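Local coordinates for protein putative ribose operon repressor (Burkholderia thailandensis, PDB 3EGC) that probably binds operator DNA as a transcriptional repressor of the LacI family, with a sugar-binding-type effector domain, at residues 108-113 / 140-145; 129-134 / 190-195; 235-240 / 267-272. All coordinates share one frame; numbering follows the deposited sequence.

Contact 1: 108-113 / 140-145; sequences ENVRGA and SRERLK
With N109 CG anti to its own carbonyl carbon (chi1 -57°) and R143 CG turned the same way on an otherwise extended chain, the amide of N109 meets the guanidinium of R143 between helices 109-122 and 138-153. The axes of helix segments 109-113 and 140-145 come within 7.2 Å, crossing at -40°. R143 comes side-on, NE and NH2 both donating to one atom: NH2 lies 2.7 Å and NE, in a more bent bond, 3.1 Å from N109 OD1. That oxygen sits at the guanidinium edge, in its plane, yet both donors stand above the carbonyl plane on one face, and the two flat groups are turned 63° apart. The amide nitrogen works the other way: N109 ND2 donates to E142 OE2 at 2.8 Å, a nearly straight bond in the amide plane. Beside this polar cluster, V110 CG2 packs on E142 CB, and A113 CB rests 3.3 Å from R143 O. Both charged chains have further partners: the R143 guanidinium makes a cation-pi contact with F221, while E142 OE1 pairs with R266. Donating to an acid and accepting from a base leaves buried N109 one sensible amide orientation, and the two charges probably reinforce the amide's polarity.

Contact 2: 129-134 / 190-195; sequences GAIVGS and LLTSSH
Backbone hydrogen bonds lead the contact between G129-I131 and L190-T192, two parallel strands whose short axes run 4.3 Å apart. L191 uses both of its backbone polar groups toward this neighbour: L191 N donates to G129 O at 2.7 Å, and I131 N donates to L191 O at 2.8 Å. The ladder continues one residue past the end of strand 189-192, where S193 N reaches I131 O at 3.1 Å. CA-H...O contacts run beside these bonds, such as A130 CA to L191 O at 3.2 Å.

Apolar contacts divide between the two faces. On one, the side chains of I131 and L190 cross at a slant, I131 CG1 3.9 Å from L190 CG, while L190 CD1 leans over the backbone of G129; V180 of helix 174-181 covers this pair. On the other, A130 CB and L191 CB stand side by side, A130 touching L144 and L191 touching F147 of helix 138-153.

The polar side-chain contact lies at the C-terminal end. S193 OG, placed between its backbone N and carbonyl carbon (chi1 68°), points at the neighbouring segment, 3.1 Å from V132 CA, and takes a weak bond from G133 N. Adjacent parallel strands with helices on both faces, followed by loops at their C-terminal ends, are the pattern of the Rossmann-like lobes of periplasmic-binding-protein folds.

Contact 3: 235-240 / 267-272; sequences PVVEQP and LQTRFV
The F271 ring, with P235 and V237 beside it, makes the apolar centre of this strand pair, P235 CB lying 3.9 Å from F271 CZ. The ring also passes obliquely by the V236 carbonyl, with F271 CD2 3.6 Å from V236 O; F271 CG is anti to the backbone N (chi1 -169°), which carries the ring forward along its own strand, toward P235. Y119 of helix 109-122 meets F271 edge-to-face. V237, on the same face as F271, packs its CG2 against T269 CB at 3.7 Å, and past the end of the ladder the ring atom P240 CG touches L267 CB at the same distance.

Around these contacts runs the antiparallel backbone ladder. V236 and V272 form a hydrogen-bonded pair, with V236 N to V272 O at 2.9 Å and a reciprocal bond back; V237 and F271 are a non-hydrogen-bonded pair; E238 and R270 again bond twice, E238 N to R270 O being 2.8 Å.

The polar edge is on the face of V236, E238, R270 and V272. E238 is extended as far as its carboxylate and sets OE1 2.8 Å from R270 NH1, a salt bridge at the guanidinium edge with carboxylate and guanidinium planes 73° apart. V272 CG2 lies over the centre of that guanidinium, 3.6 Å above its plane, and so backs the charged group with a methyl. E238 OE2 is further bound by N223 ND2.

Within the mixed sheet, strand 264-272 is the antiparallel member, hydrogen-bonded to strand 103-107 on its other side. The arrangement is consistent with the segments that cross between the lobes in type I periplasmic-binding folds, which have three such connections.

How the contacts relate
Contacts 1 and 2 lie about 10 Å apart between centres and touch directly: R143 NH1 is 2.7 Å from S193 O, and S140 OG is 2.8 Å from S134 O, so helix 138-153 is tied to the loops that follow both strands of contact 2. Contact 3 is joined to contact 1 through E108, at the N-cap of helix 109-122, where E108 OE2 is 2.9 Å from T269 N and E108 N is 3.1 Å from L267 O. Contacts 2 and 3, about 15 Å apart between centres, do not touch but belong to one sheet, with strand 217-221 between them. Contact 1 touches both. In LacI-family relatives the effector binds between the lobes.

Contact 1: 108-113 / 140-145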
# COMPACT_ATOMS: atom_id res chain seq x y z
N GLU A 108 -9.82 18.09 -1.65
CA GLU A 108 -10.36 19.07 -2.63
C GLU A 108 -10.37 18.54 -4.08
O GLU A 108 -9.61 19.00 -4.97
CB GLU A 108 -9.70 20.46 -2.49
CG GLU A 108 -8.20 20.48 -2.83
CD GLU A 108 -7.48 21.74 -2.34
OE1 GLU A 108 -8.14 22.63 -1.74
OE2 GLU A 108 -6.25 21.82 -2.56
N ASN A 109 -11.24 17.58 -4.33
CA ASN A 109 -11.24 16.88 -5.64
C ASN A 109 -11.50 17.73 -6.89
O ASN A 109 -10.71 17.68 -7.84
CB ASN A 109 -12.19 15.71 -5.63
CG ASN A 109 -11.87 14.70 -4.51
OD1 ASN A 109 -10.78 14.14 -4.46
ND2 ASN A 109 -12.86 14.42 -3.66
N VAL A 110 -12.58 18.51 -6.90
CA VAL A 110 -12.82 19.46 -7.99
C VAL A 110 -11.54 20.30 -8.29
O VAL A 110 -10.99 20.27 -9.38
CB VAL A 110 -14.01 20.45 -7.66
CG1 VAL A 110 -14.43 21.23 -8.91
CG2 VAL A 110 -15.19 19.76 -7.11
N ARG A 111 -11.09 21.08 -7.31
CA ARG A 111 -9.91 21.92 -7.51
C ARG A 111 -8.65 21.21 -8.12
O ARG A 111 -8.02 21.69 -9.07
CB ARG A 111 -9.51 22.59 -6.23
CG ARG A 111 -8.61 23.76 -6.43
CD ARG A 111 -8.14 24.29 -5.05
NE ARG A 111 -9.21 25.00 -4.36
CZ ARG A 111 -9.12 25.49 -3.14
NH1 ARG A 111 -10.16 26.12 -2.60
NH2 ARG A 111 -8.00 25.32 -2.44
N GLY A 112 -8.30 20.06 -7.53
CA GLY A 112 -7.11 19.33 -7.95
C GLY A 112 -7.31 18.84 -9.37
O GLY A 112 -6.39 18.92 -10.13
N ALA A 113 -8.52 18.38 -9.76
CA ALA A 113 -8.72 17.87 -11.11
C ALA A 113 -8.63 18.99 -12.18
O ALA A 113 -8.00 18.81 -13.24
CB ALA A 113 -10.04 17.05 -11.24
N SER A 140 -15.31 10.12 -7.90
CA SER A 140 -15.51 10.13 -9.35
C SER A 140 -16.30 11.33 -9.80
O SER A 140 -15.94 11.94 -10.81
CB SER A 140 -16.28 8.93 -9.83
OG SER A 140 -15.73 7.78 -9.33
N ARG A 141 -17.39 11.63 -9.08
CA ARG A 141 -18.27 12.71 -9.48
C ARG A 141 -17.47 14.05 -9.43
O ARG A 141 -17.50 14.85 -10.35
CB ARG A 141 -19.51 12.72 -8.56
CG ARG A 141 -20.82 12.72 -9.27
CD ARG A 141 -21.78 11.60 -8.90
NE ARG A 141 -21.73 11.10 -7.53
CZ ARG A 141 -21.97 11.85 -6.48
NH1 ARG A 141 -21.93 11.34 -5.26
NH2 ARG A 141 -22.23 13.14 -6.68
N GLU A 142 -16.76 14.28 -8.35
CA GLU A 142 -16.11 15.55 -8.16
C GLU A 142 -14.89 15.73 -9.07
O GLU A 142 -14.60 16.81 -9.54
CB GLU A 142 -15.72 15.76 -6.71
CG GLU A 142 -16.84 16.10 -5.78
CD GLU A 142 -16.34 16.17 -4.34
OE1 GLU A 142 -17.14 16.47 -3.44
OE2 GLU A 142 -15.14 15.92 -4.10
N ARG A 143 -14.19 14.64 -9.33
CA ARG A 143 -13.02 14.67 -10.20
C ARG A 143 -13.45 14.90 -11.66
O ARG A 143 -12.79 15.65 -12.39
CB ARG A 143 -12.17 13.44 -10.04
CG ARG A 143 -11.42 13.46 -8.69
CD ARG A 143 -10.76 12.12 -8.26
NE ARG A 143 -10.53 12.23 -6.84
CZ ARG A 143 -10.04 11.29 -6.04
NH1 ARG A 143 -9.69 10.08 -6.50
NH2 ARG A 143 -9.93 11.59 -4.75
N LEU A 144 -14.61 14.33 -12.01
CA LEU A 144 -15.20 14.60 -13.34
C LEU A 144 -15.65 16.05 -13.50
O LEU A 144 -15.37 16.70 -14.52
CB LEU A 144 -16.35 13.65 -13.61
CG LEU A 144 -16.59 13.25 -15.05
CD1 LEU A 144 -15.37 12.50 -15.60
CD2 LEU A 144 -17.92 12.40 -15.21
N LYS A 145 -16.31 16.58 -12.48
CA LYS A 145 -16.69 18.00 -12.43
C LYS A 145 -15.52 19.00 -12.63
O LYS A 145 -15.68 20.02 -13.33
CB LYS A 145 -17.38 18.29 -11.10
CG LYS A 145 -17.71 19.73 -10.85
CD LYS A 145 -18.55 19.89 -9.57
CE LYS A 145 -18.83 21.39 -9.32
NZ LYS A 145 -19.56 21.68 -8.04

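Contact 2: 129-134 / 190-195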
# COMPACT_ATOMS: atom_id res chain seq x y z
N GLY A 129 -9.69 13.46 -22.41
CA GLY A 129 -10.68 12.62 -21.79
C GLY A 129 -10.41 12.35 -20.30
O GLY A 129 -9.40 12.80 -19.73
N ALA A 130 -11.31 11.62 -19.68
CA ALA A 130 -11.22 11.32 -18.29
C ALA A 130 -11.70 9.86 -18.03
O ALA A 130 -12.73 9.47 -18.48
CB ALA A 130 -12.10 12.32 -17.47
N ILE A 131 -10.89 9.09 -17.32
CA ILE A 131 -11.28 7.77 -16.88
C ILE A 131 -11.37 7.86 -15.37
O ILE A 131 -10.39 8.16 -14.70
CB ILE A 131 -10.23 6.70 -17.25
CG1 ILE A 131 -9.66 6.94 -18.66
CG2 ILE A 131 -10.81 5.29 -17.06
CD1 ILE A 131 -10.67 6.69 -19.75
N VAL A 132 -12.57 7.68 -14.86
CA VAL A 132 -12.82 7.67 -13.46
C VAL A 132 -13.28 6.30 -13.01
O VAL A 132 -13.51 5.41 -13.83
CB VAL A 132 -13.86 8.72 -13.05
CG1 VAL A 132 -13.39 10.14 -13.45
CG2 VAL A 132 -15.19 8.40 -13.68
N GLY A 133 -13.38 6.14 -11.69
CA GLY A 133 -13.82 4.88 -11.10
C GLY A 133 -15.33 4.81 -11.12
O GLY A 133 -15.97 5.54 -11.83
N SER A 134 -15.89 3.95 -10.31
CA SER A 134 -17.32 3.77 -10.29
C SER A 134 -18.09 5.11 -10.34
O SER A 134 -17.92 5.98 -9.48
CB SER A 134 -17.74 2.92 -9.08
OG SER A 134 -19.15 2.89 -8.93
N LEU A 190 -5.53 12.14 -21.00
CA LEU A 190 -6.52 11.60 -20.11
C LEU A 190 -6.24 12.15 -18.73
O LEU A 190 -5.06 12.28 -18.33
CB LEU A 190 -6.40 10.06 -20.07
CG LEU A 190 -7.28 9.11 -20.93
CD1 LEU A 190 -8.21 9.82 -21.99
CD2 LEU A 190 -6.50 7.91 -21.49
N LEU A 191 -7.32 12.49 -18.01
CA LEU A 191 -7.26 12.56 -16.59
C LEU A 191 -7.63 11.16 -16.06
O LEU A 191 -8.68 10.60 -16.47
CB LEU A 191 -8.27 13.58 -16.07
CG LEU A 191 -8.52 13.71 -14.56
CD1 LEU A 191 -7.30 14.19 -13.73
CD2 LEU A 191 -9.77 14.59 -14.24
N THR A 192 -6.84 10.63 -15.15
CA THR A 192 -7.23 9.41 -14.46
C THR A 192 -7.48 9.69 -12.98
O THR A 192 -6.69 10.39 -12.35
CB THR A 192 -6.18 8.30 -14.59
OG1 THR A 192 -4.90 8.85 -14.25
CG2 THR A 192 -6.12 7.77 -16.09
N SER A 193 -8.57 9.15 -12.44
CA SER A 193 -8.99 9.53 -11.13
C SER A 193 -8.28 8.86 -9.92
O SER A 193 -8.53 9.24 -8.82
CB SER A 193 -10.51 9.41 -11.02
OG SER A 193 -10.90 8.07 -11.08
N SER A 194 -7.39 7.90 -10.13
CA SER A 194 -6.53 7.38 -9.06
C SER A 194 -5.42 6.56 -9.68
O SER A 194 -5.45 6.28 -10.89
CB SER A 194 -7.32 6.50 -8.08
OG SER A 194 -7.80 5.34 -8.73
N HIS A 195 -4.44 6.16 -8.85
CA HIS A 195 -3.28 5.36 -9.29
C HIS A 195 -3.70 4.02 -9.84
O HIS A 195 -3.10 3.54 -10.78
CB HIS A 195 -2.25 5.20 -8.17
CG HIS A 195 -2.70 4.34 -7.03
ND1 HIS A 195 -2.23 3.05 -6.84
CD2 HIS A 195 -3.52 4.59 -5.98
CE1 HIS A 195 -2.76 2.55 -5.73
NE2 HIS A 195 -3.56 3.46 -5.19

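Contact 3: 235-240 / 267-272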
# COMPACT_ATOMS: atom_id res chain seq x y z
N PRO A 235 2.43 13.61 -14.31
CA PRO A 235 2.02 14.59 -13.30
C PRO A 235 0.84 14.13 -12.44
O PRO A 235 -0.08 13.49 -12.92
CB PRO A 235 1.68 15.83 -14.11
CG PRO A 235 2.20 15.51 -15.58
CD PRO A 235 2.11 14.05 -15.68
N VAL A 236 0.90 14.44 -11.15
CA VAL A 236 -0.03 13.87 -10.21
C VAL A 236 -0.62 14.87 -9.30
O VAL A 236 0.04 15.79 -8.90
CB VAL A 236 0.63 12.83 -9.26
CG1 VAL A 236 -0.13 11.53 -9.37
CG2 VAL A 236 2.05 12.67 -9.59
N VAL A 237 -1.88 14.67 -8.95
CA VAL A 237 -2.42 15.40 -7.84
C VAL A 237 -2.24 14.59 -6.56
O VAL A 237 -2.87 13.54 -6.35
CB VAL A 237 -3.87 15.96 -8.10
CG1 VAL A 237 -4.63 15.12 -9.04
CG2 VAL A 237 -4.64 16.21 -6.75
N GLU A 238 -1.30 15.06 -5.74
CA GLU A 238 -1.02 14.41 -4.49
C GLU A 238 -2.12 14.68 -3.49
O GLU A 238 -2.53 15.82 -3.31
CB GLU A 238 0.33 14.87 -3.93
CG GLU A 238 0.69 14.25 -2.59
CD GLU A 238 1.98 14.79 -2.07
OE1 GLU A 238 1.96 15.65 -1.14
OE2 GLU A 238 3.04 14.35 -2.61
N GLN A 239 -2.59 13.61 -2.85
CA GLN A 239 -3.57 13.74 -1.78
C GLN A 239 -2.83 13.70 -0.46
O GLN A 239 -1.87 12.94 -0.35
CB GLN A 239 -4.60 12.62 -1.87
CG GLN A 239 -5.48 12.75 -3.07
CD GLN A 239 -6.71 11.84 -2.97
OE1 GLN A 239 -7.73 12.21 -2.37
NE2 GLN A 239 -6.60 10.62 -3.52
N PRO A 240 -3.29 14.49 0.55
CA PRO A 240 -2.69 14.45 1.90
C PRO A 240 -3.19 13.22 2.72
O PRO A 240 -3.84 13.35 3.77
CB PRO A 240 -3.19 15.77 2.52
CG PRO A 240 -4.57 15.94 1.92
CD PRO A 240 -4.53 15.28 0.53
N LEU A 267 -9.49 18.92 2.60
CA LEU A 267 -8.03 19.08 2.73
C LEU A 267 -7.28 19.42 1.40
O LEU A 267 -7.56 18.88 0.35
CB LEU A 267 -7.44 17.83 3.32
CG LEU A 267 -7.14 17.82 4.82
CD1 LEU A 267 -8.02 18.79 5.69
CD2 LEU A 267 -7.01 16.39 5.42
N GLN A 268 -6.31 20.31 1.49
CA GLN A 268 -5.53 20.72 0.35
C GLN A 268 -4.73 19.57 -0.30
O GLN A 268 -4.04 18.76 0.37
CB GLN A 268 -4.60 21.87 0.80
CG GLN A 268 -3.23 22.06 0.06
CD GLN A 268 -2.29 23.07 0.82
OE1 GLN A 268 -1.58 22.73 1.76
NE2 GLN A 268 -2.34 24.30 0.43
N THR A 269 -4.84 19.51 -1.61
CA THR A 269 -4.08 18.64 -2.44
C THR A 269 -3.02 19.51 -3.15
O THR A 269 -3.14 20.74 -3.27
CB THR A 269 -4.99 18.01 -3.52
OG1 THR A 269 -5.46 19.02 -4.41
CG2 THR A 269 -6.15 17.39 -2.89
N ARG A 270 -2.00 18.87 -3.66
CA ARG A 270 -1.03 19.63 -4.36
C ARG A 270 -0.66 18.96 -5.68
O ARG A 270 -0.56 17.75 -5.80
CB ARG A 270 0.18 19.93 -3.48
CG ARG A 270 1.37 19.13 -3.78
CD ARG A 270 2.44 19.39 -2.78
NE ARG A 270 3.74 19.18 -3.35
CZ ARG A 270 4.45 18.07 -3.20
NH1 ARG A 270 3.99 17.06 -2.49
NH2 ARG A 270 5.63 17.98 -3.78
N PHE A 271 -0.49 19.81 -6.68
CA PHE A 271 -0.16 19.33 -8.03
C PHE A 271 1.36 19.16 -8.14
O PHE A 271 2.13 20.06 -7.82
CB PHE A 271 -0.67 20.32 -9.08
CG PHE A 271 -0.62 19.79 -10.47
CD1 PHE A 271 -0.02 20.53 -11.48
CD2 PHE A 271 -1.15 18.56 -10.78
CE1 PHE A 271 0.05 20.04 -12.78
CE2 PHE A 271 -1.13 18.08 -12.06
CZ PHE A 271 -0.52 18.83 -13.08
N VAL A 272 1.78 17.97 -8.57
CA VAL A 272 3.21 17.68 -8.67
C VAL A 272 3.52 17.34 -10.10
O VAL A 272 2.99 16.37 -10.65
CB VAL A 272 3.58 16.48 -7.76
CG1 VAL A 272 5.08 16.11 -7.86
CG2 VAL A 272 3.13 16.76 -6.29